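Local coordinates for iron binding protein FbpA (Mannheimia haemolytica, PDB 1Q35) that binds ferric iron in the periplasm and probably delivers it for uptake into the cell, at residues A[51-56]-A[239-244]; A[58-63]-A[229-234]; A[98-103]-A[267-272]; A[130-135]-A[189-194]. All blocks are in the same frame, centred on the assembly; numbering follows the deposited sequence.

Interaction 1. Residues A[51-56]-A[239-244]; sequences PADVLL and HSPNKA
The carboxylate of D53 takes three hydrogen bonds from S240 and N242. OD2 is shared: S240 OG donates to it at 2.6 Å from the anti side, N242 N at 2.8 Å from the syn side, both somewhat out of the carboxylate plane. OD1 takes the amide, N242 ND2, on its syn lone pair at 2.9 Å, with the donor bond almost straight (168°) and the two flat groups steeply inclined to one another. D53 CG lies beside its own backbone N (chi1 -74°), which carries the acid over to the turn. OD1 also accepts from N5 N, so the buried acid is gripped by four donors that would probably favour its charged form. D53 lies just before strand 54-57, flanked in the sheet by strands 3-8 and 228-236, while N242 is the N-cap residue of helix 243-254; the acid thus joins the sheet of one lobe of a periplasmic-binding-protein fold to the start of that helix. Among the weaker contacts, A52 O receives a CA-H...O approach from S240 CA at 3.4 Å. CG and CD of P241 lie against P51 and D53, CG 3.4 Å from P51 O and CD 3.1 Å from D53 OD2.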
# COMPACT_ATOMS: atom_id res chain seq x y z
N PRO A 51 -25.07 4.51 1.39
CA PRO A 51 -25.26 3.35 0.50
C PRO A 51 -24.03 2.44 0.39
O PRO A 51 -24.12 1.42 -0.29
CB PRO A 51 -25.56 4.01 -0.85
CG PRO A 51 -24.79 5.28 -0.82
CD PRO A 51 -24.77 5.73 0.61
N ALA A 52 -22.92 2.79 1.04
CA ALA A 52 -21.69 2.01 0.93
C ALA A 52 -21.86 0.59 1.43
O ALA A 52 -22.40 0.36 2.51
CB ALA A 52 -20.57 2.69 1.69
N ASP A 53 -21.42 -0.37 0.62
CA ASP A 53 -21.31 -1.77 1.03
C ASP A 53 -19.87 -2.14 1.37
O ASP A 53 -19.62 -2.71 2.43
CB ASP A 53 -21.79 -2.70 -0.08
CG ASP A 53 -23.28 -2.70 -0.22
OD1 ASP A 53 -23.79 -2.56 -1.35
OD2 ASP A 53 -24.02 -2.81 0.77
N VAL A 54 -18.96 -1.83 0.46
CA VAL A 54 -17.59 -2.34 0.49
C VAL A 54 -16.63 -1.17 0.29
O VAL A 54 -16.82 -0.37 -0.62
CB VAL A 54 -17.41 -3.39 -0.65
CG1 VAL A 54 -15.96 -3.87 -0.76
CG2 VAL A 54 -18.36 -4.56 -0.43
N LEU A 55 -15.64 -1.04 1.17
CA LEU A 55 -14.59 -0.03 1.03
C LEU A 55 -13.28 -0.77 0.75
O LEU A 55 -12.83 -1.57 1.58
CB LEU A 55 -14.50 0.84 2.28
CG LEU A 55 -15.85 1.18 2.95
CD1 LEU A 55 -15.65 1.92 4.26
CD2 LEU A 55 -16.74 1.99 2.01
N LEU A 56 -12.70 -0.53 -0.42
CA LEU A 56 -11.45 -1.17 -0.84
C LEU A 56 -10.28 -0.23 -0.58
O LEU A 56 -10.19 0.83 -1.18
CB LEU A 56 -11.49 -1.53 -2.33
CG LEU A 56 -12.49 -2.63 -2.71
CD1 LEU A 56 -12.61 -2.74 -4.21
CD2 LEU A 56 -12.08 -3.97 -2.12
N HIS A 239 -23.54 -0.07 7.80
CA HIS A 239 -24.94 0.00 7.36
C HIS A 239 -25.14 -0.51 5.94
O HIS A 239 -26.13 -0.17 5.28
CB HIS A 239 -25.42 1.44 7.53
CG HIS A 239 -25.41 1.91 8.95
ND1 HIS A 239 -26.35 1.50 9.87
CD2 HIS A 239 -24.55 2.71 9.62
CE1 HIS A 239 -26.08 2.05 11.04
NE2 HIS A 239 -25.00 2.79 10.91
N SER A 240 -24.21 -1.35 5.48
CA SER A 240 -24.26 -1.99 4.17
C SER A 240 -25.69 -2.39 3.77
O SER A 240 -26.30 -3.25 4.44
CB SER A 240 -23.37 -3.24 4.20
OG SER A 240 -23.51 -4.03 3.04
N PRO A 241 -26.26 -1.77 2.74
CA PRO A 241 -27.60 -2.15 2.25
C PRO A 241 -27.68 -3.43 1.41
O PRO A 241 -28.79 -3.90 1.16
CB PRO A 241 -28.01 -0.94 1.41
CG PRO A 241 -26.74 -0.37 0.93
CD PRO A 241 -25.73 -0.60 2.01
N ASN A 242 -26.54 -3.99 0.98
CA ASN A 242 -26.51 -5.25 0.24
C ASN A 242 -25.45 -6.15 0.84
O ASN A 242 -24.49 -6.54 0.16
CB ASN A 242 -26.22 -5.01 -1.25
CG ASN A 242 -27.13 -3.97 -1.87
OD1 ASN A 242 -28.29 -4.27 -2.19
ND2 ASN A 242 -26.62 -2.76 -2.04
N LYS A 243 -25.61 -6.48 2.11
CA LYS A 243 -24.55 -7.10 2.88
C LYS A 243 -24.21 -8.51 2.41
O LYS A 243 -23.05 -8.87 2.35
CB LYS A 243 -24.89 -7.10 4.37
CG LYS A 243 -23.81 -7.68 5.26
CD LYS A 243 -24.03 -9.16 5.55
CE LYS A 243 -23.10 -9.66 6.62
NZ LYS A 243 -23.39 -9.02 7.93
N ALA A 244 -25.22 -9.31 2.08
CA ALA A 244 -24.98 -10.66 1.56
C ALA A 244 -24.13 -10.60 0.29
O ALA A 244 -23.22 -11.41 0.12
CB ALA A 244 -26.29 -11.37 1.28

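Interaction 2. Residues A[58-63]-A[229-234]; sequences VDISRV and KNISGV
N230 reaches across to D59 and I60 with both ends of its amide. Its CG is swung away from the backbone N (chi1 -159°), and this carries the amide off the strand toward the helix start. ND2 donates to D59 OD1 at 2.9 Å in a nearly straight bond, in the plane of the amide and on the anti side of the carboxylate, whose plane stands 77° from it. OD1 of N230 accepts I60 N at 2.9 Å on an in-plane lone pair, and also its neighbour I231 N at 2.8 Å, so the amide's rotation is fixed from both ends. D59, with CG likewise turned from its N (chi1 168°), is the N-cap of helix 60-68: S61 N bonds to OD1 and R62 N to OD2, both from above the carboxylate plane. S145 OG is a further partner of D59 OD1. This is a helix start fastened to strand 228-236, which runs between the lobes of this binding-protein fold. On the apolar side of the contact, I60 CD1 meets I231 CD1 at 4.0 Å, and L294 of helix 294-298 touches both isoleucines. At the other end V58 and S232 approach by backbone, and the V58 side chain comes to about 3 Å from that of the iron ligand Y142.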
# COMPACT_ATOMS: atom_id res chain seq x y z
N VAL A 58 -6.00 0.69 0.52
CA VAL A 58 -4.61 0.46 0.11
C VAL A 58 -3.63 0.65 1.26
O VAL A 58 -2.42 0.69 1.04
CB VAL A 58 -4.20 1.38 -1.07
CG1 VAL A 58 -5.02 1.07 -2.30
CG2 VAL A 58 -4.33 2.85 -0.70
N ASP A 59 -4.13 0.78 2.48
CA ASP A 59 -3.29 1.13 3.62
C ASP A 59 -3.95 0.65 4.92
O ASP A 59 -5.14 0.90 5.14
CB ASP A 59 -3.08 2.65 3.61
CG ASP A 59 -2.47 3.18 4.88
OD1 ASP A 59 -1.51 2.57 5.41
OD2 ASP A 59 -2.92 4.22 5.42
N ILE A 60 -3.19 -0.02 5.77
CA ILE A 60 -3.69 -0.45 7.08
C ILE A 60 -4.15 0.73 7.92
O ILE A 60 -5.11 0.60 8.67
CB ILE A 60 -2.64 -1.29 7.84
CG1 ILE A 60 -3.21 -1.82 9.16
CG2 ILE A 60 -1.36 -0.48 8.13
CD1 ILE A 60 -4.34 -2.81 9.00
N SER A 61 -3.48 1.87 7.82
CA SER A 61 -3.86 2.99 8.65
C SER A 61 -5.25 3.53 8.28
O SER A 61 -6.01 3.90 9.17
CB SER A 61 -2.80 4.08 8.63
OG SER A 61 -1.59 3.57 9.16
N ARG A 62 -5.59 3.54 6.99
CA ARG A 62 -6.94 3.89 6.57
C ARG A 62 -7.96 2.87 7.06
O ARG A 62 -9.06 3.24 7.51
CB ARG A 62 -7.03 4.00 5.04
CG ARG A 62 -8.41 4.42 4.52
CD ARG A 62 -8.78 5.86 4.79
NE ARG A 62 -8.16 6.77 3.84
CZ ARG A 62 -8.21 8.10 3.91
NH1 ARG A 62 -7.60 8.83 2.98
NH2 ARG A 62 -8.87 8.71 4.88
N VAL A 63 -7.62 1.59 6.98
CA VAL A 63 -8.48 0.53 7.49
C VAL A 63 -8.82 0.78 8.95
O VAL A 63 -9.98 0.71 9.35
CB VAL A 63 -7.81 -0.85 7.36
CG1 VAL A 63 -8.54 -1.90 8.18
CG2 VAL A 63 -7.76 -1.28 5.90
N LYS A 229 6.09 -3.79 5.06
CA LYS A 229 4.93 -4.33 4.36
C LYS A 229 3.66 -3.60 4.77
O LYS A 229 3.48 -3.21 5.92
CB LYS A 229 4.75 -5.81 4.70
CG LYS A 229 5.91 -6.69 4.36
CD LYS A 229 6.16 -6.77 2.88
CE LYS A 229 5.03 -7.42 2.11
NZ LYS A 229 4.70 -8.78 2.60
N ASN A 230 2.77 -3.44 3.81
CA ASN A 230 1.43 -2.90 4.05
C ASN A 230 0.45 -3.73 3.21
O ASN A 230 0.87 -4.62 2.47
CB ASN A 230 1.44 -1.40 3.70
CG ASN A 230 0.32 -0.59 4.36
OD1 ASN A 230 -0.70 -1.14 4.81
ND2 ASN A 230 0.49 0.73 4.38
N ILE A 231 -0.85 -3.48 3.35
CA ILE A 231 -1.86 -4.31 2.71
C ILE A 231 -2.83 -3.52 1.86
O ILE A 231 -3.13 -2.36 2.16
CB ILE A 231 -2.71 -5.08 3.76
CG1 ILE A 231 -3.28 -4.15 4.85
CG2 ILE A 231 -1.91 -6.20 4.38
CD1 ILE A 231 -4.57 -4.66 5.47
N SER A 232 -3.32 -4.14 0.79
CA SER A 232 -4.61 -3.75 0.25
C SER A 232 -5.63 -4.57 1.02
O SER A 232 -5.34 -5.68 1.45
CB SER A 232 -4.72 -3.96 -1.26
OG SER A 232 -5.12 -5.28 -1.60
N GLY A 233 -6.81 -4.02 1.22
CA GLY A 233 -7.78 -4.70 2.04
C GLY A 233 -9.19 -4.25 1.79
O GLY A 233 -9.50 -3.58 0.80
N VAL A 234 -10.06 -4.63 2.71
CA VAL A 234 -11.47 -4.37 2.55
C VAL A 234 -12.18 -4.39 3.89
O VAL A 234 -11.81 -5.14 4.80
CB VAL A 234 -12.10 -5.38 1.56
CG1 VAL A 234 -12.04 -6.81 2.10
CG2 VAL A 234 -13.51 -4.98 1.20

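Interaction 3. Residues A[98-103]-A[267-272]; sequences LTTRAR and HEYPVK. With FMT (formic acid), chain C.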
# COMPACT_ATOMS: atom_id res chain seq x y z
N LEU A 98 -6.23 -8.37 1.54
CA LEU A 98 -6.38 -9.07 0.27
C LEU A 98 -5.04 -9.27 -0.45
O LEU A 98 -4.88 -10.26 -1.17
CB LEU A 98 -7.34 -8.31 -0.63
CG LEU A 98 -8.79 -8.26 -0.14
CD1 LEU A 98 -9.60 -7.32 -1.01
CD2 LEU A 98 -9.42 -9.66 -0.12
N THR A 99 -4.12 -8.32 -0.31
CA THR A 99 -2.74 -8.49 -0.78
C THR A 99 -1.80 -7.85 0.21
O THR A 99 -2.21 -7.04 1.04
CB THR A 99 -2.51 -7.79 -2.13
OG1 THR A 99 -2.70 -6.38 -1.95
CG2 THR A 99 -3.50 -8.23 -3.20
N THR A 100 -0.52 -8.21 0.12
CA THR A 100 0.53 -7.41 0.73
C THR A 100 1.41 -6.81 -0.36
O THR A 100 1.43 -7.26 -1.50
CB THR A 100 1.39 -8.19 1.76
OG1 THR A 100 2.16 -9.21 1.11
CG2 THR A 100 0.54 -8.88 2.81
N ARG A 101 2.10 -5.75 0.04
CA ARG A 101 3.00 -5.01 -0.83
C ARG A 101 4.15 -4.54 0.03
O ARG A 101 3.99 -4.33 1.24
CB ARG A 101 2.29 -3.84 -1.51
CG ARG A 101 1.54 -2.91 -0.57
CD ARG A 101 0.06 -3.23 -0.40
NE ARG A 101 -0.71 -3.13 -1.63
CZ ARG A 101 -1.18 -2.00 -2.19
NH1 ARG A 101 -1.87 -2.07 -3.31
NH2 ARG A 101 -0.97 -0.80 -1.66
N ALA A 102 5.32 -4.39 -0.58
CA ALA A 102 6.49 -3.88 0.11
C ALA A 102 6.75 -2.45 -0.31
O ALA A 102 6.62 -2.10 -1.50
CB ALA A 102 7.70 -4.74 -0.22
N ARG A 103 7.14 -1.59 0.63
CA ARG A 103 7.60 -0.26 0.28
C ARG A 103 9.12 -0.33 0.18
O ARG A 103 9.82 -0.45 1.19
CB ARG A 103 7.11 0.80 1.27
CG ARG A 103 7.23 2.22 0.74
CD ARG A 103 6.12 3.16 1.24
NE ARG A 103 6.17 4.46 0.57
CZ ARG A 103 5.73 4.69 -0.67
NH1 ARG A 103 5.85 5.90 -1.20
NH2 ARG A 103 5.20 3.73 -1.39
N HIS A 267 0.95 -7.66 -9.82
CA HIS A 267 2.30 -7.90 -9.28
C HIS A 267 2.40 -7.65 -7.78
O HIS A 267 3.43 -7.22 -7.27
CB HIS A 267 3.34 -7.11 -10.07
CG HIS A 267 3.37 -7.51 -11.51
ND1 HIS A 267 3.89 -8.72 -11.92
CD2 HIS A 267 2.88 -6.92 -12.61
CE1 HIS A 267 3.74 -8.83 -13.22
NE2 HIS A 267 3.13 -7.75 -13.67
N GLU A 268 1.30 -7.95 -7.08
CA GLU A 268 1.24 -7.89 -5.63
C GLU A 268 1.44 -9.28 -5.06
O GLU A 268 1.43 -10.28 -5.78
CB GLU A 268 -0.10 -7.31 -5.18
CG GLU A 268 -0.27 -5.85 -5.51
CD GLU A 268 -1.59 -5.31 -5.03
OE1 GLU A 268 -1.69 -4.89 -3.86
OE2 GLU A 268 -2.54 -5.32 -5.84
N TYR A 269 1.64 -9.35 -3.75
CA TYR A 269 1.76 -10.63 -3.06
C TYR A 269 0.37 -11.06 -2.59
O TYR A 269 -0.24 -10.38 -1.79
CB TYR A 269 2.71 -10.51 -1.87
CG TYR A 269 4.12 -10.14 -2.28
CD1 TYR A 269 4.62 -8.86 -2.07
CD2 TYR A 269 4.95 -11.07 -2.90
CE1 TYR A 269 5.91 -8.51 -2.47
CE2 TYR A 269 6.25 -10.74 -3.30
CZ TYR A 269 6.72 -9.46 -3.08
OH TYR A 269 7.99 -9.11 -3.47
N PRO A 270 -0.15 -12.19 -3.08
CA PRO A 270 -1.43 -12.68 -2.56
C PRO A 270 -1.35 -12.96 -1.07
O PRO A 270 -0.28 -13.32 -0.58
CB PRO A 270 -1.65 -14.00 -3.32
CG PRO A 270 -0.78 -13.93 -4.49
CD PRO A 270 0.39 -13.06 -4.14
N VAL A 271 -2.45 -12.77 -0.35
CA VAL A 271 -2.52 -13.27 1.03
C VAL A 271 -2.80 -14.77 1.08
O VAL A 271 -2.40 -15.45 2.03
CB VAL A 271 -3.56 -12.51 1.90
CG1 VAL A 271 -3.19 -11.04 2.04
CG2 VAL A 271 -4.99 -12.67 1.36
N LYS A 272 -3.47 -15.30 0.06
CA LYS A 272 -3.88 -16.71 0.07
C LYS A 272 -2.68 -17.61 -0.19
O LYS A 272 -1.96 -17.43 -1.17
CB LYS A 272 -4.97 -16.97 -0.97
CG LYS A 272 -5.53 -18.39 -0.94
CD LYS A 272 -6.74 -18.52 -1.84
CE LYS A 272 -7.10 -19.97 -2.12
NZ LYS A 272 -7.22 -20.79 -0.89
C FMT C . -2.96 1.07 -5.50
O1 FMT C . -4.21 0.88 -5.90
O2 FMT C . -2.31 0.12 -5.12
O HOH W 1 0.95 -11.60 1.18
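T99 and R101 converge on one carboxylate oxygen of E268, the tight part of the contact. E268 OE1 accepts T99 OG1 at 2.6 Å from above the carboxylate plane, and R101 binds it side-on with two nitrogens, NE at 3.0 Å and NH1 at 2.9 Å, a salt bridge in which the oxygen lies in the guanidinium plane. The arginine chain is bent at chi2 and chi3, which folds its head back beside the glutamate, pointing the same way. E268 OE2 is held separately, by R10 NH2 and N266 ND2, while T99 OG1 also bonds S232 OG. The backbones pair as well: T100 and Y269 are an antiparallel hydrogen-bonded pair, T100 N to Y269 O at 2.9 Å and Y269 N to T100 O at 3.1 Å, and T100 OG1, held by K229 NZ, sits 3.3 Å from Y269 CB. Toward strand 228-236 the chain makes a classic beta bulge, L98 and T99 together standing across from S232. V271 packs its methyls on the L98 carbonyl, CG2 3.5 Å from O. The looser, more solvent-facing side is where a water spans from T100 OG1 to P270 O beside the partly exposed Y269 and P270. R101 NH1 also donates to a formic acid molecule, probably from the crystallisation liquor, which R10 binds too; with Y198 and Y142 nearby, this is consistent with an arginine-lined anion site beside the iron-binding tyrosines.

Interaction 4. Residues A[130-135]-A[189-194]; sequences KGKVCV and ICDYSI
C134 and C190 are joined by a disulfide, SG to SG 2.0 Å with a torsion of -88° about the bond, close to the relaxed value; both cysteines have a second conformer, so its details hold for one copy. Beside it the backbones pair in parallel register, V133 with Y192 and C134 with S193. K132 O serves two successive donors: D191 N at 2.9 Å comes tilted from the carbonyl plane, and Y192 N at 3.0 Å lies almost in line with the C=O. Y192 O then accepts C134 N at 2.8 Å, also nearly in line, with V133 CA-H as a weaker addition. C134 O receives I194 N at 3.5 Å, a weak bond, and S193 CA lies 3.1 Å from the same oxygen. At the entry to the pair a water lies near G131 O and I189 O. The acid of D191 is met elsewhere: R111 makes a salt bridge with OD1 and donates to C190 O. D191 OD2 only approaches the K132 chain, CE at 3.7 Å, and NZ stops short of contact. A chi1 of -57° points the Y192 ring away from its carbonyl carbon and brings its edge to K132 O; the ring also packs edge-to-face with Y129. Farther along, V135 CG2 in the conformer described rests against I194 CB, side by side. Helices 141-168 and 178-187 link strands 133-134 and 192-196 in a beta-alpha-beta crossover, a unit of the alpha/beta lobes of periplasmic binding proteins, here tied by the disulfide.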
# COMPACT_ATOMS: atom_id res chain seq x y z
N LYS A 130 23.01 13.34 -0.08
CA LYS A 130 22.51 14.67 -0.39
C LYS A 130 22.33 14.85 -1.90
O LYS A 130 23.21 14.51 -2.69
CB LYS A 130 23.46 15.75 0.14
CG LYS A 130 22.93 17.17 -0.01
CD LYS A 130 23.85 18.20 0.63
CE LYS A 130 23.35 19.62 0.41
NZ LYS A 130 23.35 20.01 -1.02
N GLY A 131 21.16 15.34 -2.28
CA GLY A 131 20.84 15.63 -3.66
C GLY A 131 20.46 14.43 -4.50
O GLY A 131 20.24 14.57 -5.70
N LYS A 132 20.34 13.25 -3.89
CA LYS A 132 20.20 12.01 -4.65
C LYS A 132 18.89 11.26 -4.44
O LYS A 132 18.67 10.24 -5.09
CB LYS A 132 21.38 11.06 -4.34
CG LYS A 132 22.73 11.53 -4.89
CD LYS A 132 23.83 10.51 -4.61
CE LYS A 132 25.10 10.77 -5.41
NZ LYS A 132 25.63 12.16 -5.23
N VAL A 133 18.00 11.75 -3.58
CA VAL A 133 16.81 10.99 -3.19
C VAL A 133 15.52 11.65 -3.70
O VAL A 133 15.37 12.86 -3.62
CB VAL A 133 16.75 10.81 -1.66
CG1 VAL A 133 15.60 9.89 -1.27
CG2 VAL A 133 18.09 10.29 -1.14
N CYS A 134 14.61 10.83 -4.22
CA CYS A 134 13.27 11.29 -4.62
C CYS A 134 12.21 10.53 -3.83
O CYS A 134 12.26 9.31 -3.73
CB CYS A 134 12.98 10.91 -6.08
SG CYS A 134 13.52 11.94 -7.46
N VAL A 135 11.25 11.26 -3.27
CA VAL A 135 10.10 10.65 -2.63
C VAL A 135 8.88 11.52 -2.91
O VAL A 135 8.97 12.75 -2.96
CB VAL A 135 10.31 10.40 -1.13
CG1 VAL A 135 10.35 11.69 -0.38
CG2 VAL A 135 9.23 9.47 -0.57
N ILE A 189 17.54 12.57 -12.58
CA ILE A 189 17.25 13.57 -11.54
C ILE A 189 17.59 13.05 -10.15
O ILE A 189 18.04 13.80 -9.29
CB ILE A 189 15.76 13.97 -11.60
CG1 ILE A 189 15.44 14.71 -12.91
CG2 ILE A 189 15.36 14.80 -10.39
CD1 ILE A 189 16.19 16.01 -13.10
N CYS A 190 17.36 11.77 -9.93
CA CYS A 190 17.74 11.18 -8.65
C CYS A 190 18.22 9.76 -8.83
O CYS A 190 18.09 9.17 -9.91
CB CYS A 190 16.58 11.24 -7.65
SG CYS A 190 14.99 10.90 -8.40
N ASP A 191 18.78 9.23 -7.76
CA ASP A 191 19.44 7.94 -7.76
C ASP A 191 18.79 6.91 -6.84
O ASP A 191 19.06 5.73 -6.97
CB ASP A 191 20.89 8.12 -7.30
CG ASP A 191 21.73 8.91 -8.29
OD1 ASP A 191 21.24 9.25 -9.38
OD2 ASP A 191 22.91 9.22 -8.02
N TYR A 192 17.98 7.39 -5.89
CA TYR A 192 17.27 6.55 -4.91
C TYR A 192 15.85 7.06 -4.82
O TYR A 192 15.64 8.27 -4.78
CB TYR A 192 17.89 6.67 -3.51
CG TYR A 192 19.36 6.32 -3.44
CD1 TYR A 192 20.34 7.23 -3.84
CD2 TYR A 192 19.78 5.08 -2.95
CE1 TYR A 192 21.69 6.91 -3.78
CE2 TYR A 192 21.14 4.76 -2.89
CZ TYR A 192 22.08 5.68 -3.31
OH TYR A 192 23.41 5.36 -3.26
N SER A 193 14.88 6.16 -4.80
CA SER A 193 13.51 6.56 -4.47
C SER A 193 12.86 5.54 -3.56
O SER A 193 13.36 4.42 -3.40
CB SER A 193 12.67 6.75 -5.74
OG SER A 193 12.25 5.50 -6.28
N ILE A 194 11.77 5.95 -2.93
CA ILE A 194 10.94 5.05 -2.14
C ILE A 194 9.64 4.84 -2.92
O ILE A 194 9.08 5.80 -3.43
CB ILE A 194 10.66 5.65 -0.75
CG1 ILE A 194 11.97 5.81 0.03
CG2 ILE A 194 9.69 4.76 0.01
CD1 ILE A 194 11.81 6.56 1.35
O HOH W 2 20.90 12.96 -8.00

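All four contacts reach one branched sheet. Interactions 1 and 2 are connected through neighbouring strands 54-57 and 228-236, their centres 18 Å apart, with V54 CG1 3.3 Å from V234 CG2. Interactions 2 and 3 are closer, centres 10 Å apart, and meet through strands 228-236 and 96-108, where S232 O and L98 N lie 2.8 Å apart, a probable hydrogen bond. Strand 96-108 continues to interaction 4, where R103 NE packs 3.6 Å from I194 CG2. Interactions 1 and 4 lie 41 Å apart between centres, on opposite sides of the chain's centre. Interactions 2 and 3 border the iron site: the V58 side chain is about 4 Å from the formic acid that R101 binds, and the R101 side chain about 3 Å from that of Y198.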